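Local coordinates for protein peptidase S15/CocE/NonD (Thaumarchaeota archaeon SCGC AB-539-E09, PDB 4PF1) that acts as a serine aminopeptidase of the alpha/beta hydrolase fold, probably releasing residues from the N-termini of peptides, as related S15 peptidases do, at residues A[178-183]-A[358-363]; A[61-66]-A[156-161]; A[284-289]-A[316-321]; A[90-95]-A[350-355]. All coordinates share one frame; numbering follows the deposited sequence.

How the interactions relate
All four contacts belong to the alpha/beta hydrolase core and lie on the same side of the chain's centre. Interactions 1, 2 and 3 share one sheet: strand 178-184 of interaction 1 runs between strand 154-160 of interaction 2 and strand 287-292 of interaction 3, joined by probable bonds such as V182 N to A157 O and V181 N to P286 O. Interactions 1 and 4 use one helix, 347-365, their centres about 12 Å apart. Interaction 4 meets interaction 2 where M90 SD lies 3.6 Å from G159 CA, two residues before S161, the probable nucleophile. Interactions 2 and 3, with centres about 15 Å apart, do not touch.

Interaction 1. Residues A[178-183]-A[358-363]; sequences LKAVVP and PFLDHY
Strand 178-183 and helix 358-363 run almost exactly antiparallel, at 171°, with their axes 8.1 Å apart at closest approach; K179 and Y363 have the nearest CA atoms. No hydrogen bond crosses between them, and the contact is one of a helix laid on the face of a sheet. A180 and V182 turn their CB atoms to the helix, while V181 between them faces the other way, towards helix 162-169. The methyl of A180 lies 3.8 Å from CE2 of F359 and somewhat farther from CD2 of Y363, so it sits beside two aromatic rings from successive turns. With CG anti to the backbone N (chi1 169°), F359 sends its ring out to the strand, where CE2 also comes within 3.8 Å of the carbonyl O of V181. V182 and F359 pass each other in opposite directions, the CG2 methyl of V182 lying 3.8 Å from CE2 of F359. The same methyl meets CD2 of L360 at 3.9 Å and thus fits between two consecutive helix residues. At the end of the contact the character changes: CB of K179 packs 3.6 Å from the carbonyl O of Y363, and its chain, bent at chi2, leads away so that NZ bonds to P176 O. F359 also reaches L288 of the next strand, and L360 reaches A156 on the strand before, which spreads the helix over three strands. Methyls and aromatic carbons meeting without directional bonds imply that apolar packing makes this part of the helix-on-sheet contact.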
loop_
_atom_site.group_PDB
_atom_site.type_symbol
_atom_site.label_atom_id
_atom_site.label_comp_id
_atom_site.label_asym_id
_atom_site.label_seq_id
_atom_site.Cartn_x
_atom_site.Cartn_y
_atom_site.Cartn_z
ATOM N N LEU A 178 35.818 -8.605 30.768
ATOM C CA LEU A 178 34.984 -7.577 30.130
ATOM C C LEU A 178 35.886 -6.433 29.641
ATOM O O LEU A 178 36.541 -5.766 30.453
ATOM C CB LEU A 178 33.879 -7.062 31.075
ATOM C CG LEU A 178 32.903 -6.041 30.456
ATOM C CD1 LEU A 178 31.876 -6.726 29.559
ATOM C CD2 LEU A 178 32.214 -5.233 31.527
ATOM N N LYS A 179 35.940 -6.238 28.306
ATOM C CA LYS A 179 36.845 -5.287 27.663
ATOM C C LYS A 179 36.160 -4.017 27.150
ATOM O O LYS A 179 36.852 -3.026 26.935
ATOM C CB LYS A 179 37.607 -5.967 26.503
ATOM C CG LYS A 179 38.400 -7.226 26.904
ATOM C CD LYS A 179 39.507 -6.946 27.947
ATOM C CE LYS A 179 40.086 -8.225 28.504
ATOM N NZ LYS A 179 41.088 -7.963 29.569
ATOM N N ALA A 180 34.826 -4.046 26.917
ATOM C CA ALA A 180 34.070 -2.887 26.409
ATOM C C ALA A 180 32.564 -3.079 26.570
ATOM O O ALA A 180 32.100 -4.212 26.677
ATOM C CB ALA A 180 34.397 -2.650 24.935
ATOM N N VAL A 181 31.797 -1.968 26.555
ATOM C CA VAL A 181 30.328 -2.002 26.622
ATOM C C VAL A 181 29.718 -1.023 25.602
ATOM O O VAL A 181 30.278 0.049 25.357
ATOM C CB VAL A 181 29.740 -1.755 28.046
ATOM C CG1 VAL A 181 29.933 -2.966 28.955
ATOM C CG2 VAL A 181 30.302 -0.487 28.681
ATOM N N VAL A 182 28.570 -1.402 25.007
ATOM C CA VAL A 182 27.836 -0.554 24.066
ATOM C C VAL A 182 26.350 -0.474 24.526
ATOM O O VAL A 182 25.493 -1.192 23.992
ATOM C CB VAL A 182 27.977 -0.999 22.574
ATOM C CG1 VAL A 182 27.301 -0.001 21.636
ATOM C CG2 VAL A 182 29.442 -1.185 22.178
ATOM N N PRO A 183 26.027 0.370 25.537
ATOM C CA PRO A 183 24.624 0.467 25.967
ATOM C C PRO A 183 23.793 1.379 25.042
ATOM O O PRO A 183 24.099 2.566 24.890
ATOM C CB PRO A 183 24.727 1.017 27.394
ATOM C CG PRO A 183 26.025 1.754 27.439
ATOM C CD PRO A 183 26.900 1.280 26.310
ATOM N N PRO A 358 34.471 -1.224 14.720
ATOM C CA PRO A 358 35.899 -0.916 14.949
ATOM C C PRO A 358 36.210 -0.651 16.429
ATOM O O PRO A 358 37.303 -0.983 16.882
ATOM C CB PRO A 358 36.140 0.329 14.086
ATOM C CG PRO A 358 35.049 0.308 13.073
ATOM C CD PRO A 358 33.864 -0.229 13.814
ATOM N N PHE A 359 35.233 -0.095 17.188
ATOM C CA PHE A 359 35.354 0.119 18.638
ATOM C C PHE A 359 35.565 -1.235 19.333
ATOM O O PHE A 359 36.535 -1.402 20.071
ATOM C CB PHE A 359 34.091 0.833 19.186
ATOM C CG PHE A 359 33.957 0.887 20.695
ATOM C CD1 PHE A 359 34.630 1.853 21.436
ATOM C CD2 PHE A 359 33.124 -0.000 21.368
ATOM C CE1 PHE A 359 34.486 1.918 22.827
ATOM C CE2 PHE A 359 32.987 0.062 22.760
ATOM C CZ PHE A 359 33.669 1.018 23.479
ATOM N N LEU A 360 34.678 -2.214 19.043
ATOM C CA LEU A 360 34.733 -3.562 19.613
ATOM C C LEU A 360 35.975 -4.322 19.155
ATOM O O LEU A 360 36.641 -4.939 19.985
ATOM C CB LEU A 360 33.467 -4.368 19.253
ATOM C CG LEU A 360 32.130 -3.851 19.809
ATOM C CD1 LEU A 360 30.967 -4.591 19.187
ATOM C CD2 LEU A 360 32.076 -3.960 21.334
ATOM N N ASP A 361 36.300 -4.265 17.842
ATOM C CA ASP A 361 37.457 -4.967 17.278
ATOM C C ASP A 361 38.774 -4.510 17.908
ATOM O O ASP A 361 39.656 -5.342 18.120
ATOM C CB ASP A 361 37.514 -4.811 15.751
ATOM C CG ASP A 361 36.486 -5.642 15.003
ATOM O OD1 ASP A 361 36.158 -6.755 15.476
ATOM O OD2 ASP A 361 36.057 -5.210 13.912
ATOM N N HIS A 362 38.895 -3.209 18.251
ATOM C CA HIS A 362 40.110 -2.696 18.880
ATOM C C HIS A 362 40.323 -3.291 20.284
ATOM O O HIS A 362 41.426 -3.737 20.583
ATOM C CB HIS A 362 40.117 -1.158 18.946
ATOM C CG HIS A 362 41.207 -0.613 19.822
ATOM N ND1 HIS A 362 42.541 -0.775 19.497
ATOM C CD2 HIS A 362 41.123 -0.004 21.028
ATOM C CE1 HIS A 362 43.226 -0.242 20.498
ATOM N NE2 HIS A 362 42.416 0.246 21.437
ATOM N N TYR A 363 39.286 -3.280 21.138
ATOM C CA TYR A 363 39.404 -3.762 22.517
ATOM C C TYR A 363 39.305 -5.288 22.644
ATOM O O TYR A 363 39.736 -5.834 23.660
ATOM C CB TYR A 363 38.343 -3.101 23.419
ATOM C CG TYR A 363 38.542 -1.613 23.621
ATOM C CD1 TYR A 363 39.610 -1.126 24.371
ATOM C CD2 TYR A 363 37.638 -0.692 23.100
ATOM C CE1 TYR A 363 39.800 0.243 24.558
ATOM C CE2 TYR A 363 37.812 0.679 23.286
ATOM C CZ TYR A 363 38.891 1.143 24.023
ATOM O OH TYR A 363 39.064 2.492 24.221
#

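Interaction 2. Residues A[61-66]-A[156-161]; sequences PIVLTR and AAIGGS
Parallel pairing of two neighbouring strands, 60-67 and 154-160, makes this contact, in the central sheet of the alpha/beta hydrolase fold; the second strand leads straight into the turn that carries S161, the probable nucleophile. I62 O receives A156 N, A156 O receives L64 N at 2.8 Å with an N-H...O angle of 169°, and L64 O receives I158 N at 3.1 Å. The bonds thus step from strand to strand in the parallel manner, with V63 opposite A156 and L64 opposite A157. The two short segments are twisted by 41°, and beyond I158 the backbones part. V63 and A156 turn to the face covered by helix 347-365 and the loop of M90, L64 and A157 to the other. The CG2 methyl of V63 lies across the I158 side chain, 3.7 Å from CG1, a branch that I158 holds between its backbone N and carbonyl carbon (chi1 79°). G159 follows in a backbone conformation where a CB would press on the preceding carbonyl O, so glycine suits it, and M90 packs against its CA. S161 OG is hydrogen-bonded to H328 NE2, consistent with a catalytic triad completed by D295, and also to a glycerol probably carried over from crystallisation. Where the backbone pairing gives out, a side chain takes over: the hydroxyl OG1 of T65 donates to I158 O at 2.9 Å, reaching it from above the carbonyl plane and not along a lone pair.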
loop_
_atom_site.group_PDB
_atom_site.type_symbol
_atom_site.label_atom_id
_atom_site.label_comp_id
_atom_site.label_asym_id
_atom_site.label_seq_id
_atom_site.Cartn_x
_atom_site.Cartn_y
_atom_site.Cartn_z
ATOM N N PRO A 61 36.284 -13.197 20.032
ATOM C CA PRO A 61 35.680 -12.672 21.272
ATOM C C PRO A 61 34.204 -13.049 21.452
ATOM O O PRO A 61 33.580 -13.607 20.542
ATOM C CB PRO A 61 35.848 -11.161 21.132
ATOM C CG PRO A 61 35.885 -10.917 19.679
ATOM C CD PRO A 61 36.543 -12.115 19.056
ATOM N N ILE A 62 33.650 -12.728 22.639
ATOM C CA ILE A 62 32.250 -12.978 22.989
ATOM C C ILE A 62 31.496 -11.646 23.094
ATOM O O ILE A 62 32.012 -10.686 23.669
ATOM C CB ILE A 62 32.149 -13.801 24.313
ATOM C CG1 ILE A 62 32.702 -15.238 24.133
ATOM C CG2 ILE A 62 30.705 -13.820 24.881
ATOM C CD1 ILE A 62 33.114 -15.932 25.452
ATOM N N VAL A 63 30.271 -11.599 22.558
ATOM C CA VAL A 63 29.406 -10.429 22.677
ATOM C C VAL A 63 28.140 -10.879 23.460
ATOM O O VAL A 63 27.381 -11.725 22.985
ATOM C CB VAL A 63 29.129 -9.722 21.313
ATOM C CG1 VAL A 63 28.452 -10.645 20.304
ATOM C CG2 VAL A 63 28.346 -8.430 21.501
ATOM N N LEU A 64 28.015 -10.406 24.714
ATOM C CA LEU A 64 26.974 -10.820 25.657
ATOM C C LEU A 64 25.819 -9.819 25.764
ATOM O O LEU A 64 26.039 -8.616 25.881
ATOM C CB LEU A 64 27.608 -11.048 27.060
ATOM C CG LEU A 64 26.661 -11.321 28.257
ATOM C CD1 LEU A 64 25.945 -12.661 28.117
ATOM C CD2 LEU A 64 27.412 -11.269 29.568
ATOM N N THR A 65 24.584 -10.346 25.785
ATOM C CA THR A 65 23.368 -9.564 25.984
ATOM C C THR A 65 22.499 -10.292 27.016
ATOM O O THR A 65 22.230 -11.481 26.866
ATOM C CB THR A 65 22.646 -9.309 24.652
ATOM O OG1 THR A 65 23.573 -8.749 23.715
ATOM C CG2 THR A 65 21.447 -8.373 24.811
ATOM N N ARG A 66 22.112 -9.585 28.085
ATOM C CA ARG A 66 21.307 -10.144 29.172
ATOM C C ARG A 66 19.906 -9.544 29.081
ATOM O O ARG A 66 19.752 -8.321 29.140
ATOM C CB ARG A 66 21.989 -9.884 30.528
ATOM C CG ARG A 66 23.460 -10.356 30.539
ATOM C CD ARG A 66 24.108 -10.344 31.909
ATOM N NE ARG A 66 23.466 -11.293 32.818
ATOM C CZ ARG A 66 22.665 -10.941 33.817
ATOM N NH1 ARG A 66 22.093 -11.865 34.571
ATOM N NH2 ARG A 66 22.428 -9.659 34.067
ATOM N N ALA A 156 32.503 -8.524 25.548
ATOM C CA ALA A 156 31.882 -7.208 25.468
ATOM C C ALA A 156 30.388 -7.353 25.691
ATOM O O ALA A 156 29.808 -8.361 25.287
ATOM C CB ALA A 156 32.154 -6.564 24.122
ATOM N N ALA A 157 29.770 -6.379 26.368
ATOM C CA ALA A 157 28.334 -6.404 26.618
ATOM C C ALA A 157 27.640 -5.309 25.821
ATOM O O ALA A 157 28.062 -4.152 25.867
ATOM C CB ALA A 157 28.050 -6.244 28.104
ATOM N N ILE A 158 26.624 -5.685 25.024
ATOM C CA ILE A 158 25.860 -4.741 24.205
ATOM C C ILE A 158 24.356 -5.013 24.386
ATOM O O ILE A 158 23.972 -6.108 24.812
ATOM C CB ILE A 158 26.293 -4.760 22.694
ATOM C CG1 ILE A 158 25.676 -5.952 21.917
ATOM C CG2 ILE A 158 27.829 -4.691 22.531
ATOM C CD1 ILE A 158 25.785 -5.858 20.369
ATOM N N GLY A 159 23.531 -4.015 24.079
ATOM C CA GLY A 159 22.085 -4.127 24.212
ATOM C C GLY A 159 21.382 -2.799 24.379
ATOM O O GLY A 159 21.997 -1.811 24.784
ATOM N N GLY A 160 20.089 -2.788 24.069
ATOM C CA GLY A 160 19.254 -1.599 24.174
ATOM C C GLY A 160 18.129 -1.719 25.182
ATOM O O GLY A 160 17.666 -2.828 25.467
ATOM N N SER A 161 17.664 -0.561 25.712
ATOM C CA SER A 161 16.560 -0.454 26.683
ATOM C C SER A 161 16.894 -1.221 27.987
ATOM O O SER A 161 17.875 -0.870 28.649
ATOM C CB SER A 161 15.255 -0.945 26.060
ATOM O OG SER A 161 14.126 -0.424 26.736
#

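Interaction 3. Residues A[284-289]-A[316-321]; sequences TVPMLI and GKLVHF
L318 and P286 meet at the start of two parallel strands, 287-292 and 319-324, that pair closely further on. In the tight part, L318 O takes M287 N at 2.7 Å, M287 O takes H320 N at 3.0 Å, and H320 O takes I289 N at 2.8 Å. The segments are only 17° from parallel, and side chains of facing pairs share a side of the sheet. M287, V319, I289 and F321 occupy one side, where CD1 of I289 packs 3.8 Å from CG1 of V319. L288 and H320 occupy the other: L288 swings CD1 across to CB of H320, at 3.7 Å, and CD2 of the imidazole points an edge at M287 O. ND1 of H320 bonds to P373 O outside the pair. The other end is nearer solvent: T284 is exposed, lies beyond the backbone pairing, and its CB points away from the other segment. L318, though partly exposed, still packs closely, its CG anti to its carbonyl carbon (chi1 -57°) and its CD2 3.4 Å from T284 O and 3.9 Å from CG of P286. D313 collects the backbone N-H groups of K317, L318 and V319. Together with helix 301-309, which packs on M287 and I289, the strands form a beta-alpha-beta unit; F351 and F359 of helix 347-365 cover L288 on the other side, and strand 178-184 lies next to 287-292.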
loop_
_atom_site.group_PDB
_atom_site.type_symbol
_atom_site.label_atom_id
_atom_site.label_comp_id
_atom_site.label_asym_id
_atom_site.label_seq_id
_atom_site.Cartn_x
_atom_site.Cartn_y
_atom_site.Cartn_z
ATOM N N THR A 284 36.058 2.223 34.577
ATOM C CA THR A 284 37.240 1.511 34.070
ATOM C C THR A 284 36.997 0.868 32.699
ATOM O O THR A 284 37.947 0.680 31.937
ATOM C CB THR A 284 37.679 0.425 35.074
ATOM O OG1 THR A 284 36.583 -0.458 35.323
ATOM C CG2 THR A 284 38.200 1.009 36.393
ATOM N N VAL A 285 35.739 0.497 32.408
ATOM C CA VAL A 285 35.355 -0.184 31.169
ATOM C C VAL A 285 35.052 0.843 30.053
ATOM O O VAL A 285 34.237 1.747 30.267
ATOM C CB VAL A 285 34.139 -1.132 31.412
ATOM C CG1 VAL A 285 33.786 -1.927 30.155
ATOM C CG2 VAL A 285 34.400 -2.075 32.588
ATOM N N PRO A 286 35.667 0.696 28.845
ATOM C CA PRO A 286 35.336 1.609 27.731
ATOM C C PRO A 286 33.852 1.522 27.374
ATOM O O PRO A 286 33.297 0.424 27.290
ATOM C CB PRO A 286 36.225 1.114 26.584
ATOM C CG PRO A 286 37.296 0.313 27.241
ATOM C CD PRO A 286 36.659 -0.313 28.431
ATOM N N MET A 287 33.204 2.684 27.229
ATOM C CA MET A 287 31.769 2.781 26.999
ATOM C C MET A 287 31.445 3.573 25.743
ATOM O O MET A 287 31.966 4.674 25.542
ATOM C CB MET A 287 31.107 3.451 28.216
ATOM C CG MET A 287 29.640 3.119 28.389
ATOM S SD MET A 287 28.922 3.907 29.862
ATOM C CE MET A 287 29.930 3.167 31.167
ATOM N N LEU A 288 30.545 3.026 24.924
ATOM C CA LEU A 288 30.025 3.680 23.733
ATOM C C LEU A 288 28.518 3.884 23.936
ATOM O O LEU A 288 27.721 2.981 23.664
ATOM C CB LEU A 288 30.342 2.846 22.466
ATOM C CG LEU A 288 29.955 3.450 21.096
ATOM C CD1 LEU A 288 30.744 4.724 20.797
ATOM C CD2 LEU A 288 30.182 2.443 19.981
ATOM N N ILE A 289 28.141 5.041 24.506
ATOM C CA ILE A 289 26.741 5.359 24.799
ATOM C C ILE A 289 26.037 5.763 23.504
ATOM O O ILE A 289 26.449 6.718 22.847
ATOM C CB ILE A 289 26.600 6.444 25.907
ATOM C CG1 ILE A 289 27.507 6.129 27.126
ATOM C CG2 ILE A 289 25.129 6.594 26.326
ATOM C CD1 ILE A 289 27.810 7.326 28.031
ATOM N N GLY A 316 39.074 11.790 27.601
ATOM C CA GLY A 316 38.213 11.087 26.657
ATOM C C GLY A 316 38.821 9.764 26.240
ATOM O O GLY A 316 38.978 9.493 25.047
ATOM N N LYS A 317 39.206 8.950 27.236
ATOM C CA LYS A 317 39.858 7.662 27.023
ATOM C C LYS A 317 38.861 6.496 27.010
ATOM O O LYS A 317 39.091 5.513 26.305
ATOM C CB LYS A 317 40.914 7.426 28.117
ATOM C CG LYS A 317 42.171 6.719 27.619
ATOM C CD LYS A 317 43.148 6.405 28.756
ATOM C CE LYS A 317 44.100 7.543 29.053
ATOM N NZ LYS A 317 44.955 7.252 30.234
ATOM N N LEU A 318 37.769 6.594 27.793
ATOM C CA LEU A 318 36.814 5.492 27.928
ATOM C C LEU A 318 35.386 5.816 27.453
ATOM O O LEU A 318 34.717 4.921 26.939
ATOM C CB LEU A 318 36.761 5.017 29.398
ATOM C CG LEU A 318 38.091 4.556 30.023
ATOM C CD1 LEU A 318 38.059 4.688 31.530
ATOM C CD2 LEU A 318 38.430 3.125 29.621
ATOM N N VAL A 319 34.901 7.056 27.658
ATOM C CA VAL A 319 33.508 7.395 27.335
ATOM C C VAL A 319 33.363 8.096 25.968
ATOM O O VAL A 319 34.050 9.077 25.683
ATOM C CB VAL A 319 32.839 8.227 28.471
ATOM C CG1 VAL A 319 31.372 8.510 28.165
ATOM C CG2 VAL A 319 32.967 7.523 29.814
ATOM N N HIS A 320 32.431 7.582 25.147
ATOM C CA HIS A 320 32.043 8.133 23.848
ATOM C C HIS A 320 30.522 8.211 23.778
ATOM O O HIS A 320 29.846 7.260 24.168
ATOM C CB HIS A 320 32.584 7.278 22.693
ATOM C CG HIS A 320 34.064 7.071 22.725
ATOM N ND1 HIS A 320 34.927 7.939 22.084
ATOM C CD2 HIS A 320 34.785 6.089 23.312
ATOM C CE1 HIS A 320 36.141 7.461 22.301
ATOM N NE2 HIS A 320 36.105 6.350 23.040
ATOM N N PHE A 321 29.981 9.337 23.289
ATOM C CA PHE A 321 28.535 9.519 23.162
ATOM C C PHE A 321 28.135 9.671 21.696
ATOM O O PHE A 321 28.672 10.522 20.988
ATOM C CB PHE A 321 28.063 10.728 23.995
ATOM C CG PHE A 321 26.598 11.102 23.902
ATOM C CD1 PHE A 321 25.606 10.131 24.000
ATOM C CD2 PHE A 321 26.211 12.433 23.800
ATOM C CE1 PHE A 321 24.254 10.480 23.930
ATOM C CE2 PHE A 321 24.858 12.782 23.737
ATOM C CZ PHE A 321 23.890 11.804 23.802
#

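Interaction 4. Residues A[90-95]-A[350-355]; sequences MNDTTS and WFRRNV
D92 places its carboxylate between its own backbone N and carbonyl carbon (chi1 52°), while R352 bends at chi3 (-51°), and these turns bring the two charged groups together where helix 92-96 begins beside helix 347-365. The guanidinium grips the carboxylate side-on: NE of R352 donates to OD1 of D92 at 2.9 Å, and NH2 of R352 to OD2 of D92 at 2.8 Å. Both bonds are nearly straight, use the syn sides of the oxygens and lie in the guanidinium plane, although the two planes are 27° apart. Before the charged end, CD of R352 passes 3.5 Å from the carbonyl O of M90. T93 supplies the apolar part: its CG2 methyl rests on the helix backbone, 3.6 Å from C of R352, and touches CB of R352 and CG of R353, while its OG1 bonds to Q357 OE1. NH1 of R352 bonds to the carbonyls of G331 and R333, so all three nitrogens of the buried guanidinium have acceptors. Charge pairing in two straight bonds, reinforced by those carbonyls, implies a rotation of R352 that is firmly fixed and a probably ionised D92, joining two helices far apart in sequence.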
loop_
_atom_site.group_PDB
_atom_site.type_symbol
_atom_site.label_atom_id
_atom_site.label_comp_id
_atom_site.label_asym_id
_atom_site.label_seq_id
_atom_site.Cartn_x
_atom_site.Cartn_y
_atom_site.Cartn_z
ATOM N N MET A 90 20.902 -5.881 15.679
ATOM C CA MET A 90 21.942 -5.248 16.494
ATOM C C MET A 90 23.278 -6.001 16.379
ATOM O O MET A 90 24.332 -5.370 16.356
ATOM C CB MET A 90 21.489 -5.193 17.965
ATOM C CG MET A 90 22.501 -4.540 18.904
ATOM S SD MET A 90 21.987 -4.573 20.640
ATOM C CE MET A 90 22.038 -6.324 20.969
ATOM N N ASN A 91 23.219 -7.343 16.273
ATOM C CA ASN A 91 24.398 -8.209 16.197
ATOM C C ASN A 91 24.869 -8.491 14.749
ATOM O O ASN A 91 25.678 -9.401 14.558
ATOM C CB ASN A 91 24.122 -9.538 16.912
ATOM C CG ASN A 91 23.961 -9.406 18.397
ATOM O OD1 ASN A 91 22.851 -9.250 18.909
ATOM N ND2 ASN A 91 25.066 -9.492 19.127
ATOM N N ASP A 92 24.400 -7.709 13.742
ATOM C CA ASP A 92 24.782 -7.949 12.339
ATOM C C ASP A 92 26.304 -7.858 12.119
ATOM O O ASP A 92 26.883 -8.771 11.527
ATOM C CB ASP A 92 24.027 -7.023 11.352
ATOM C CG ASP A 92 24.052 -5.518 11.628
ATOM O OD1 ASP A 92 24.768 -5.089 12.564
ATOM O OD2 ASP A 92 23.306 -4.783 10.950
ATOM N N THR A 93 26.954 -6.803 12.644
ATOM C CA THR A 93 28.400 -6.622 12.471
ATOM C C THR A 93 29.207 -7.659 13.282
ATOM O O THR A 93 30.243 -8.114 12.798
ATOM C CB THR A 93 28.825 -5.186 12.793
ATOM O OG1 THR A 93 28.642 -4.928 14.184
ATOM C CG2 THR A 93 28.081 -4.160 11.968
ATOM N N THR A 94 28.723 -8.053 14.488
ATOM C CA THR A 94 29.420 -9.046 15.332
ATOM C C THR A 94 29.305 -10.449 14.729
ATOM O O THR A 94 30.239 -11.242 14.854
ATOM C CB THR A 94 28.906 -9.030 16.780
ATOM O OG1 THR A 94 27.510 -9.316 16.798
ATOM C CG2 THR A 94 29.200 -7.719 17.496
ATOM N N SER A 95 28.156 -10.756 14.083
ATOM C CA SER A 95 27.929 -12.035 13.410
ATOM C C SER A 95 28.805 -12.142 12.161
ATOM O O SER A 95 29.387 -13.202 11.920
ATOM C CB SER A 95 26.457 -12.202 13.042
ATOM O OG SER A 95 26.244 -13.403 12.318
ATOM N N TRP A 350 25.163 2.301 9.238
ATOM C CA TRP A 350 26.408 3.069 9.085
ATOM C C TRP A 350 27.143 3.162 10.421
ATOM O O TRP A 350 28.363 3.020 10.454
ATOM C CB TRP A 350 26.143 4.486 8.529
ATOM C CG TRP A 350 27.388 5.323 8.411
ATOM C CD1 TRP A 350 28.256 5.354 7.361
ATOM C CD2 TRP A 350 27.943 6.187 9.418
ATOM N NE1 TRP A 350 29.319 6.182 7.649
ATOM C CE2 TRP A 350 29.154 6.704 8.906
ATOM C CE3 TRP A 350 27.535 6.573 10.709
ATOM C CZ2 TRP A 350 29.953 7.598 9.631
ATOM C CZ3 TRP A 350 28.336 7.444 11.432
ATOM C CH2 TRP A 350 29.524 7.953 10.892
ATOM N N PHE A 351 26.404 3.439 11.515
ATOM C CA PHE A 351 26.991 3.557 12.848
ATOM C C PHE A 351 27.602 2.226 13.311
ATOM O O PHE A 351 28.719 2.224 13.826
ATOM C CB PHE A 351 25.955 4.063 13.884
ATOM C CG PHE A 351 26.328 3.716 15.312
ATOM C CD1 PHE A 351 27.380 4.366 15.952
ATOM C CD2 PHE A 351 25.694 2.673 15.979
ATOM C CE1 PHE A 351 27.773 3.997 17.238
ATOM C CE2 PHE A 351 26.089 2.306 17.267
ATOM C CZ PHE A 351 27.123 2.972 17.887
ATOM N N ARG A 352 26.856 1.118 13.178
ATOM C CA ARG A 352 27.322 -0.191 13.646
ATOM C C ARG A 352 28.554 -0.679 12.886
ATOM O O ARG A 352 29.499 -1.152 13.517
ATOM C CB ARG A 352 26.201 -1.238 13.594
ATOM C CG ARG A 352 25.167 -1.041 14.703
ATOM C CD ARG A 352 24.199 -2.214 14.861
ATOM N NE ARG A 352 23.569 -2.621 13.598
ATOM C CZ ARG A 352 22.546 -1.991 13.028
ATOM N NH1 ARG A 352 22.039 -0.895 13.582
ATOM N NH2 ARG A 352 22.038 -2.438 11.890
ATOM N N ARG A 353 28.568 -0.533 11.551
ATOM C CA ARG A 353 29.695 -0.990 10.730
ATOM C C ARG A 353 30.941 -0.100 10.875
ATOM O O ARG A 353 32.048 -0.625 10.967
ATOM C CB ARG A 353 29.303 -1.066 9.242
ATOM C CG ARG A 353 28.240 -2.117 8.904
ATOM C CD ARG A 353 28.025 -2.269 7.401
ATOM N NE ARG A 353 27.887 -0.976 6.725
ATOM C CZ ARG A 353 26.727 -0.374 6.486
ATOM N NH1 ARG A 353 25.586 -0.956 6.836
ATOM N NH2 ARG A 353 26.697 0.806 5.883
ATOM N N ASN A 354 30.768 1.238 10.857
ATOM C CA ASN A 354 31.897 2.174 10.827
ATOM C C ASN A 354 32.366 2.685 12.195
ATOM O O ASN A 354 33.478 3.207 12.275
ATOM C CB ASN A 354 31.572 3.365 9.929
ATOM C CG ASN A 354 31.433 2.986 8.482
ATOM O OD1 ASN A 354 32.421 2.847 7.757
ATOM N ND2 ASN A 354 30.204 2.775 8.038
ATOM N N VAL A 355 31.533 2.586 13.248
ATOM C CA VAL A 355 31.904 3.108 14.569
ATOM C C VAL A 355 31.899 1.992 15.634
ATOM O O VAL A 355 32.914 1.803 16.302
ATOM C CB VAL A 355 31.004 4.308 15.005
ATOM C CG1 VAL A 355 31.458 4.883 16.348
ATOM C CG2 VAL A 355 30.969 5.399 13.935
#